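R.Pab1 family restriction endonuclease (Campylobacter coli, PDB 7CFA) probably acts as a restriction DNA glycosylase, excising a base from its recognition sequence in foreign DNA, with lyase activity on the resulting site. Local coordinates at residues Ile41-Val45 with Phe188-Ile193; Lys20-Arg26 with Lys46-Gln52. The protein carries 2 engineered substitutions. All blocks are in the same frame, centred on the assembly; numbering follows the deposited sequence.

From the N terminus, the chain first lays down residues 20-26, passes through strand 32-35, and then reaches residues 41-45, the early half of contact 1. Immediately afterwards, at residues 46-52, it comes back alongside 20-26, so contact 2 closes a short, helix-free loop that contains strand 32-35, the strand on the other side of 21-27. Contact 1 closes late: its second half, 188-193, follows 142 further residues that include most of the large antiparallel sheet and several helices. The segments therefore alternate and the two closures cross. Contact 2 knits two neighbouring strands of the seven-stranded sheet, whereas contact 1 fastens the approach to strand 47-51 onto the connection between strands 166-175 and 198-203.

Contact 1. Residues Ile41-Val45 with Phe188-Ile193; sequences ININV and FLNRSI. Engineered in segment 188-193: Ser192 (natural residue Cys).
Ile43 meets the type II turn Phe188-Arg191 through two backbone bonds, its N giving to Arg191 O (2.9 Å) and its O taking from Asn190 N (2.7 Å), in a short, irregular antiparallel pairing. The first donor stands well above the carbonyl plane of Arg191, whereas Asn190 N lies nearly in line with the Ile43 C=O, though its N-H is bent, at 141°. Asn190 holds the turn's third position with positive phi, which asparagine, after glycine, tolerates well. Beside them, engineered Ser192 (naturally cysteine) offers its CA-H to Ile41 O, CA to O 3.3 Å.

Ile43, the buried side chain of its segment, carries the apolar packing, as suits an isoleucine. Its CG1 lies beside the backbone N (chi1 -66°) and slants across Ile193, with CG1 to CG1 at 3.7 Å. Leu189 reaches back with CG anti to its N (chi1 -165°), laying CD1 against Val45 CG1 at 3.7 Å. Arg191 brings NH2 over one face of the Phe188 ring, 3.1 Å above its plane and offset toward the rim, and bonds Asn187 O and Glu197.

At the surface, Ile43 packs on Val176, just beyond strand 166-175, and Ile193 on Thr15, following strand 8-13.

Contact 2. Residues Lys20-Arg26 with Lys46-Gln52; sequences KIRIKQR and KHYVEWQ
Ile21 drops its CD1 methyl onto the face of the Trp51 indole, 3.6 Å from the centroid of the five-membered ring: a CH-pi contact of slim bump on broad flat surface. On the same face of this antiparallel pair, Ile23 CD1 fits against Val49 CG2 (3.8 Å), and the Gln25 amide slants over one face of the His47 ring. Beta-branching suits Ile21, Ile23 and Val49 to the extended backbone, while their methyls supply the apolar bumps.

The other face is polar. Glu50, extended with CG anti to N (chi1 -163°), stands beside Arg22, whose NE and NH2 both grip OE1, the NH2 bond being 2.6 Å. The Lys24 side chain crosses that of Glu50 at about a right angle and brings NZ to OE2, on its anti side, at 3.2 Å; Glu154 also binds this amine, which probably eases the closeness of the two acids. Tyr48 receives the aliphatic part of Arg26 against its ring, CD to CE1 at 3.8 Å, and Arg26 NH1 ends on Tyr48 OH.

Both strands are internal to the seven-stranded sheet: 21-27 is flanked by 32-35, and 47-51 by 166-175. Strand 8-13 covers Ile21 and Trp51 through Leu12.

Contact 1. Residues Ile41-Val45 with Phe188-Ile193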
ATOM      1  N   ILE A  41      -5.335 -23.842  10.904  1.00102.96           N
ATOM      2  CA  ILE A  41      -4.787 -22.592  11.416  1.00107.54           C
ATOM      3  C   ILE A  41      -5.493 -22.203  12.710  1.00108.99           C
ATOM      4  O   ILE A  41      -6.506 -21.505  12.690  1.00105.89           O
ATOM      5  CB  ILE A  41      -4.897 -21.469  10.369  1.00112.47           C
ATOM      6  CG1 ILE A  41      -4.315 -21.935   9.031  1.00114.79           C
ATOM      7  CG2 ILE A  41      -4.182 -20.215  10.852  1.00110.49           C
ATOM      8  CD1 ILE A  41      -4.397 -20.901   7.930  1.00108.29           C
ATOM      9  N   ASN A  42      -4.951 -22.657  13.838  1.00110.72           N
ATOM     10  CA  ASN A  42      -5.560 -22.386  15.133  1.00107.59           C
ATOM     11  C   ASN A  42      -5.301 -20.953  15.577  1.00103.34           C
ATOM     12  O   ASN A  42      -4.213 -20.405  15.363  1.00110.69           O
ATOM     13  CB  ASN A  42      -5.026 -23.357  16.187  1.00107.63           C
ATOM     14  CG  ASN A  42      -5.490 -24.778  15.958  1.00108.16           C
ATOM     15  OD1 ASN A  42      -6.630 -25.016  15.560  1.00105.57           O
ATOM     16  ND2 ASN A  42      -4.605 -25.737  16.209  1.00114.34           N
ATOM     17  N   ILE A  43      -6.306 -20.358  16.217  1.00 89.47           N
ATOM     18  CA  ILE A  43      -6.236 -18.992  16.712  1.00 79.58           C
ATOM     19  C   ILE A  43      -5.624 -18.995  18.105  1.00 83.28           C
ATOM     20  O   ILE A  43      -6.037 -19.775  18.972  1.00 82.20           O
ATOM     21  CB  ILE A  43      -7.635 -18.358  16.727  1.00 72.15           C
ATOM     22  CG1 ILE A  43      -8.164 -18.207  15.296  1.00 74.93           C
ATOM     23  CG2 ILE A  43      -7.615 -17.022  17.459  1.00 63.77           C
ATOM     24  CD1 ILE A  43      -7.344 -17.267  14.440  1.00 77.04           C
ATOM     25  N   ASN A  44      -4.642 -18.128  18.321  1.00 84.44           N
ATOM     26  CA  ASN A  44      -4.013 -17.948  19.623  1.00 86.48           C
ATOM     27  C   ASN A  44      -4.239 -16.513  20.102  1.00 82.73           C
ATOM     28  O   ASN A  44      -4.978 -15.738  19.488  1.00 85.26           O
ATOM     29  CB  ASN A  44      -2.526 -18.303  19.552  1.00 93.66           C
ATOM     30  CG  ASN A  44      -1.803 -17.553  18.454  1.00 94.49           C
ATOM     31  OD1 ASN A  44      -1.587 -16.346  18.551  1.00 84.87           O
ATOM     32  ND2 ASN A  44      -1.420 -18.266  17.402  1.00 99.75           N
ATOM     33  N   VAL A  45      -3.581 -16.157  21.209  1.00 84.83           N
ATOM     34  CA  VAL A  45      -3.793 -14.847  21.817  1.00 82.03           C
ATOM     35  C   VAL A  45      -3.216 -13.715  20.977  1.00 79.14           C
ATOM     36  O   VAL A  45      -3.583 -12.550  21.178  1.00 76.21           O
ATOM     37  CB  VAL A  45      -3.193 -14.817  23.234  1.00 86.23           C
ATOM     38  CG1 VAL A  45      -3.904 -15.820  24.125  1.00 94.22           C
ATOM     39  CG2 VAL A  45      -1.703 -15.112  23.177  1.00 84.75           C
ATOM     40  N   PHE A 188     -13.013 -19.061  20.351  1.00 74.65           N
ATOM     41  CA  PHE A 188     -12.094 -18.968  19.221  1.00 77.53           C
ATOM     42  C   PHE A 188     -10.666 -19.307  19.626  1.00 81.16           C
ATOM     43  O   PHE A 188      -9.879 -19.757  18.787  1.00 86.55           O
ATOM     44  CB  PHE A 188     -12.150 -17.571  18.603  1.00 70.18           C
ATOM     45  CG  PHE A 188     -13.341 -17.349  17.718  1.00 74.52           C
ATOM     46  CD1 PHE A 188     -14.468 -16.706  18.200  1.00 74.71           C
ATOM     47  CD2 PHE A 188     -13.335 -17.787  16.404  1.00 80.45           C
ATOM     48  CE1 PHE A 188     -15.568 -16.501  17.388  1.00 77.12           C
ATOM     49  CE2 PHE A 188     -14.432 -17.588  15.587  1.00 83.52           C
ATOM     50  CZ  PHE A 188     -15.549 -16.942  16.079  1.00 80.67           C
ATOM     51  N   LEU A 189     -10.319 -19.103  20.894  1.00 77.37           N
ATOM     52  CA  LEU A 189      -8.964 -19.375  21.353  1.00 79.71           C
ATOM     53  C   LEU A 189      -8.663 -20.866  21.257  1.00 90.51           C
ATOM     54  O   LEU A 189      -9.478 -21.701  21.663  1.00 91.32           O
ATOM     55  CB  LEU A 189      -8.786 -18.884  22.788  1.00 88.10           C
ATOM     56  CG  LEU A 189      -7.349 -18.760  23.298  1.00 93.37           C
ATOM     57  CD1 LEU A 189      -6.553 -17.819  22.408  1.00 88.84           C
ATOM     58  CD2 LEU A 189      -7.338 -18.277  24.738  1.00 97.74           C
ATOM     59  N   ASN A 190      -7.488 -21.193  20.713  1.00 95.19           N
ATOM     60  CA  ASN A 190      -7.060 -22.579  20.503  1.00 99.58           C
ATOM     61  C   ASN A 190      -8.039 -23.325  19.597  1.00102.48           C
ATOM     62  O   ASN A 190      -8.425 -24.465  19.861  1.00104.62           O
ATOM     63  CB  ASN A 190      -6.877 -23.310  21.837  1.00 95.25           C
ATOM     64  CG  ASN A 190      -5.839 -22.652  22.722  1.00 97.96           C
ATOM     65  OD1 ASN A 190      -4.862 -22.084  22.235  1.00104.78           O
ATOM     66  ND2 ASN A 190      -6.048 -22.724  24.031  1.00 91.92           N
ATOM     67  N   ARG A 191      -8.442 -22.664  18.514  1.00 99.09           N
ATOM     68  CA  ARG A 191      -9.379 -23.252  17.566  1.00100.94           C
ATOM     69  C   ARG A 191      -9.241 -22.547  16.226  1.00101.41           C
ATOM     70  O   ARG A 191      -9.023 -21.334  16.177  1.00106.91           O
ATOM     71  CB  ARG A 191     -10.824 -23.154  18.074  1.00 99.63           C
ATOM     72  CG  ARG A 191     -11.851 -23.743  17.118  1.00102.58           C
ATOM     73  CD  ARG A 191     -13.256 -23.714  17.695  1.00113.67           C
ATOM     74  NE  ARG A 191     -13.773 -22.358  17.857  1.00112.65           N
ATOM     75  CZ  ARG A 191     -14.410 -21.680  16.907  1.00106.73           C
ATOM     76  NH1 ARG A 191     -14.605 -22.226  15.715  1.00114.10           N
ATOM     77  NH2 ARG A 191     -14.852 -20.455  17.148  1.00103.53           N
ATOM     78  N   SER A 192      -9.368 -23.313  15.146  1.00 95.03           N
ATOM     79  CA  SER A 192      -9.324 -22.745  13.808  1.00 96.24           C
ATOM     80  C   SER A 192     -10.683 -22.165  13.432  1.00100.04           C
ATOM     81  O   SER A 192     -11.729 -22.610  13.912  1.00104.11           O
ATOM     82  CB  SER A 192      -8.908 -23.802  12.785  1.00 96.96           C
ATOM     83  OG  SER A 192      -9.846 -24.863  12.734  1.00104.67           O
ATOM     84  N   ILE A 193     -10.656 -21.156  12.567  1.00 97.16           N
ATOM     85  CA  ILE A 193     -11.881 -20.496  12.132  1.00 97.67           C
ATOM     86  C   ILE A 193     -12.505 -21.300  11.000  1.00102.58           C
ATOM     87  O   ILE A 193     -11.846 -21.607   9.999  1.00104.23           O
ATOM     88  CB  ILE A 193     -11.598 -19.049  11.698  1.00 94.52           C
ATOM     89  CG1 ILE A 193     -10.898 -18.285  12.822  1.00 93.91           C
ATOM     90  CG2 ILE A 193     -12.892 -18.350  11.312  1.00 96.59           C
ATOM     91  CD1 ILE A 193     -10.592 -16.843  12.482  1.00 98.25           C
TER

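Contact 2. Residues Lys20-Arg26 with Lys46-Gln52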
ATOM      1  N   LYS A  20     -12.870  -5.085   4.393  1.00 73.79           N
ATOM      2  CA  LYS A  20     -12.610  -4.217   5.533  1.00 65.80           C
ATOM      3  C   LYS A  20     -12.140  -4.977   6.767  1.00 62.91           C
ATOM      4  O   LYS A  20     -11.566  -4.362   7.671  1.00 56.97           O
ATOM      5  CB  LYS A  20     -13.875  -3.422   5.874  1.00 69.91           C
ATOM      6  CG  LYS A  20     -14.307  -2.440   4.796  1.00 77.11           C
ATOM      7  CD  LYS A  20     -15.797  -2.134   4.891  1.00 79.76           C
ATOM      8  CE  LYS A  20     -16.167  -1.547   6.245  1.00 69.38           C
ATOM      9  NZ  LYS A  20     -15.584  -0.191   6.456  1.00 57.30           N
ATOM     10  N   ILE A  21     -12.374  -6.285   6.829  1.00 63.74           N
ATOM     11  CA  ILE A  21     -11.987  -7.110   7.969  1.00 59.97           C
ATOM     12  C   ILE A  21     -10.820  -7.993   7.553  1.00 64.45           C
ATOM     13  O   ILE A  21     -10.906  -8.720   6.557  1.00 64.32           O
ATOM     14  CB  ILE A  21     -13.158  -7.968   8.476  1.00 64.78           C
ATOM     15  CG1 ILE A  21     -14.380  -7.098   8.776  1.00 67.13           C
ATOM     16  CG2 ILE A  21     -12.737  -8.738   9.717  1.00 64.38           C
ATOM     17  CD1 ILE A  21     -14.197  -6.184   9.959  1.00 70.92           C
ATOM     18  N   ARG A  22      -9.734  -7.933   8.321  1.00 64.47           N
ATOM     19  CA  ARG A  22      -8.583  -8.794   8.100  1.00 61.53           C
ATOM     20  C   ARG A  22      -8.114  -9.354   9.435  1.00 63.99           C
ATOM     21  O   ARG A  22      -8.285  -8.728  10.484  1.00 66.68           O
ATOM     22  CB  ARG A  22      -7.437  -8.047   7.401  1.00 60.80           C
ATOM     23  CG  ARG A  22      -7.783  -7.541   6.004  1.00 72.05           C
ATOM     24  CD  ARG A  22      -6.555  -7.027   5.259  1.00 82.23           C
ATOM     25  NE  ARG A  22      -5.934  -5.882   5.923  1.00 93.25           N
ATOM     26  CZ  ARG A  22      -4.946  -5.163   5.399  1.00 94.55           C
ATOM     27  NH1 ARG A  22      -4.465  -5.467   4.200  1.00 96.87           N
ATOM     28  NH2 ARG A  22      -4.439  -4.137   6.071  1.00 83.26           N
ATOM     29  N   ILE A  23      -7.522 -10.544   9.385  1.00 65.35           N
ATOM     30  CA  ILE A  23      -6.994 -11.221  10.564  1.00 61.73           C
ATOM     31  C   ILE A  23      -5.476 -11.221  10.471  1.00 62.27           C
ATOM     32  O   ILE A  23      -4.909 -11.642   9.455  1.00 66.30           O
ATOM     33  CB  ILE A  23      -7.537 -12.656  10.685  1.00 68.36           C
ATOM     34  CG1 ILE A  23      -9.066 -12.655  10.653  1.00 69.65           C
ATOM     35  CG2 ILE A  23      -7.032 -13.307  11.965  1.00 66.76           C
ATOM     36  CD1 ILE A  23      -9.699 -11.882  11.790  1.00 69.67           C
ATOM     37  N   LYS A  24      -4.820 -10.751  11.529  1.00 62.56           N
ATOM     38  CA  LYS A  24      -3.369 -10.680  11.589  1.00 68.07           C
ATOM     39  C   LYS A  24      -2.889 -11.243  12.919  1.00 74.67           C
ATOM     40  O   LYS A  24      -3.678 -11.498  13.833  1.00 80.44           O
ATOM     41  CB  LYS A  24      -2.871  -9.239  11.405  1.00 70.22           C
ATOM     42  CG  LYS A  24      -3.365  -8.272  12.469  1.00 80.20           C
ATOM     43  CD  LYS A  24      -2.860  -6.862  12.213  1.00 87.26           C
ATOM     44  CE  LYS A  24      -3.380  -5.893  13.264  1.00 93.66           C
ATOM     45  NZ  LYS A  24      -2.939  -4.494  12.999  1.00 99.90           N
ATOM     46  N   GLN A  25      -1.576 -11.436  13.022  1.00 76.09           N
ATOM     47  CA  GLN A  25      -0.944 -11.959  14.228  1.00 78.85           C
ATOM     48  C   GLN A  25       0.055 -10.932  14.740  1.00 78.55           C
ATOM     49  O   GLN A  25       0.978 -10.544  14.016  1.00 86.99           O
ATOM     50  CB  GLN A  25      -0.254 -13.299  13.951  1.00 81.44           C
ATOM     51  CG  GLN A  25       0.340 -13.964  15.185  1.00 90.12           C
ATOM     52  CD  GLN A  25       0.782 -15.392  14.924  1.00 97.58           C
ATOM     53  OE1 GLN A  25       0.355 -16.021  13.954  1.00 94.38           O
ATOM     54  NE2 GLN A  25       1.644 -15.911  15.791  1.00105.72           N
ATOM     55  N   ARG A  26      -0.130 -10.497  15.985  1.00 77.07           N
ATOM     56  CA  ARG A  26       0.714  -9.464  16.574  1.00 89.29           C
ATOM     57  C   ARG A  26       2.034 -10.078  17.026  1.00106.34           C
ATOM     58  O   ARG A  26       2.050 -10.992  17.858  1.00110.25           O
ATOM     59  CB  ARG A  26      -0.005  -8.797  17.744  1.00 89.93           C
ATOM     60  CG  ARG A  26       0.642  -7.508  18.230  1.00 96.68           C
ATOM     61  CD  ARG A  26      -0.212  -6.839  19.298  1.00 99.42           C
ATOM     62  NE  ARG A  26       0.268  -5.499  19.627  1.00102.42           N
ATOM     63  CZ  ARG A  26      -0.320  -4.689  20.501  1.00 98.50           C
ATOM     64  NH1 ARG A  26      -1.414  -5.078  21.141  1.00 92.45           N
ATOM     65  NH2 ARG A  26       0.188  -3.486  20.737  1.00 98.18           N
ATOM     66  N   LYS A  46      -2.316 -14.018  20.044  1.00 87.63           N
ATOM     67  CA  LYS A  46      -1.700 -12.993  19.216  1.00 91.86           C
ATOM     68  C   LYS A  46      -2.504 -12.673  17.962  1.00 87.64           C
ATOM     69  O   LYS A  46      -2.170 -11.713  17.260  1.00 85.21           O
ATOM     70  CB  LYS A  46      -0.279 -13.413  18.824  1.00 95.75           C
ATOM     71  CG  LYS A  46       0.682 -13.498  20.002  1.00102.71           C
ATOM     72  CD  LYS A  46       2.065 -13.946  19.557  1.00108.24           C
ATOM     73  CE  LYS A  46       3.016 -14.044  20.739  1.00112.60           C
ATOM     74  NZ  LYS A  46       4.370 -14.506  20.328  1.00118.37           N
ATOM     75  N   HIS A  47      -3.549 -13.441  17.666  1.00 82.39           N
ATOM     76  CA  HIS A  47      -4.383 -13.162  16.505  1.00 73.60           C
ATOM     77  C   HIS A  47      -5.325 -12.002  16.803  1.00 66.51           C
ATOM     78  O   HIS A  47      -6.061 -12.022  17.794  1.00 72.07           O
ATOM     79  CB  HIS A  47      -5.174 -14.402  16.096  1.00 63.79           C
ATOM     80  CG  HIS A  47      -4.369 -15.407  15.334  1.00 77.05           C
ATOM     81  ND1 HIS A  47      -3.729 -16.466  15.943  1.00 81.60           N
ATOM     82  CD2 HIS A  47      -4.093 -15.511  14.012  1.00 79.30           C
ATOM     83  CE1 HIS A  47      -3.099 -17.181  15.028  1.00 82.37           C
ATOM     84  NE2 HIS A  47      -3.303 -16.622  13.849  1.00 80.99           N
ATOM     85  N   TYR A  48      -5.299 -10.992  15.939  1.00 66.71           N
ATOM     86  CA  TYR A  48      -6.113  -9.797  16.090  1.00 66.70           C
ATOM     87  C   TYR A  48      -7.028  -9.627  14.885  1.00 56.82           C
ATOM     88  O   TYR A  48      -6.737 -10.108  13.787  1.00 62.09           O
ATOM     89  CB  TYR A  48      -5.241  -8.543  16.243  1.00 72.66           C
ATOM     90  CG  TYR A  48      -4.791  -8.256  17.657  1.00 91.79           C
ATOM     91  CD1 TYR A  48      -3.885  -9.090  18.304  1.00100.09           C
ATOM     92  CD2 TYR A  48      -5.261  -7.141  18.341  1.00 88.91           C
ATOM     93  CE1 TYR A  48      -3.469  -8.825  19.596  1.00101.72           C
ATOM     94  CE2 TYR A  48      -4.850  -6.869  19.631  1.00 93.48           C
ATOM     95  CZ  TYR A  48      -3.956  -7.713  20.254  1.00101.57           C
ATOM     96  OH  TYR A  48      -3.544  -7.446  21.539  1.00104.96           O
ATOM     97  N   VAL A  49      -8.140  -8.939  15.106  1.00 56.35           N
ATOM     98  CA  VAL A  49      -9.019  -8.508  14.028  1.00 56.19           C
ATOM     99  C   VAL A  49      -8.612  -7.101  13.619  1.00 57.30           C
ATOM    100  O   VAL A  49      -8.439  -6.225  14.474  1.00 60.12           O
ATOM    101  CB  VAL A  49     -10.493  -8.548  14.466  1.00 57.69           C
ATOM    102  CG1 VAL A  49     -11.393  -8.001  13.363  1.00 55.50           C
ATOM    103  CG2 VAL A  49     -10.900  -9.962  14.843  1.00 60.59           C
ATOM    104  N   GLU A  50      -8.439  -6.884  12.320  1.00 50.10           N
ATOM    105  CA  GLU A  50      -8.164  -5.558  11.779  1.00 46.95           C
ATOM    106  C   GLU A  50      -9.397  -5.086  11.026  1.00 44.96           C
ATOM    107  O   GLU A  50      -9.795  -5.703  10.033  1.00 48.15           O
ATOM    108  CB  GLU A  50      -6.944  -5.572  10.861  1.00 54.51           C
ATOM    109  CG  GLU A  50      -6.377  -4.188  10.596  1.00 49.06           C
ATOM    110  CD  GLU A  50      -5.224  -4.201   9.616  1.00 52.65           C
ATOM    111  OE1 GLU A  50      -5.456  -4.513   8.430  1.00 53.33           O
ATOM    112  OE2 GLU A  50      -4.084  -3.909  10.037  1.00 55.70           O
ATOM    113  N   TRP A  51      -9.994  -3.992  11.495  1.00 42.93           N
ATOM    114  CA  TRP A  51     -11.271  -3.496  10.982  1.00 45.64           C
ATOM    115  C   TRP A  51     -11.087  -2.052  10.520  1.00 44.29           C
ATOM    116  O   TRP A  51     -10.982  -1.139  11.345  1.00 41.27           O
ATOM    117  CB  TRP A  51     -12.355  -3.607  12.056  1.00 39.72           C
ATOM    118  CG  TRP A  51     -13.739  -3.193  11.637  1.00 46.45           C
ATOM    119  CD1 TRP A  51     -14.150  -2.813  10.390  1.00 47.60           C
ATOM    120  CD2 TRP A  51     -14.896  -3.120  12.481  1.00 45.83           C
ATOM    121  NE1 TRP A  51     -15.493  -2.509  10.408  1.00 46.77           N
ATOM    122  CE2 TRP A  51     -15.973  -2.689  11.680  1.00 45.51           C
ATOM    123  CE3 TRP A  51     -15.124  -3.377  13.835  1.00 43.08           C
ATOM    124  CZ2 TRP A  51     -17.256  -2.511  12.191  1.00 48.80           C
ATOM    125  CZ3 TRP A  51     -16.400  -3.199  14.340  1.00 42.51           C
ATOM    126  CH2 TRP A  51     -17.448  -2.768  13.520  1.00 49.92           C
ATOM    127  N   GLN A  52     -11.045  -1.848   9.201  1.00 39.98           N
ATOM    128  CA  GLN A  52     -11.003  -0.503   8.628  1.00 39.16           C
ATOM    129  C   GLN A  52     -12.415   0.074   8.698  1.00 41.14           C
ATOM    130  O   GLN A  52     -13.189   0.049   7.738  1.00 46.48           O
ATOM    131  CB  GLN A  52     -10.469  -0.526   7.201  1.00 41.40           C
ATOM    132  CG  GLN A  52     -10.258   0.863   6.611  1.00 51.27           C
ATOM    133  CD  GLN A  52      -9.716   0.828   5.196  1.00 70.62           C
ATOM    134  OE1 GLN A  52      -9.596  -0.236   4.588  1.00 80.36           O
ATOM    135  NE2 GLN A  52      -9.384   1.998   4.663  1.00 76.96           N
TER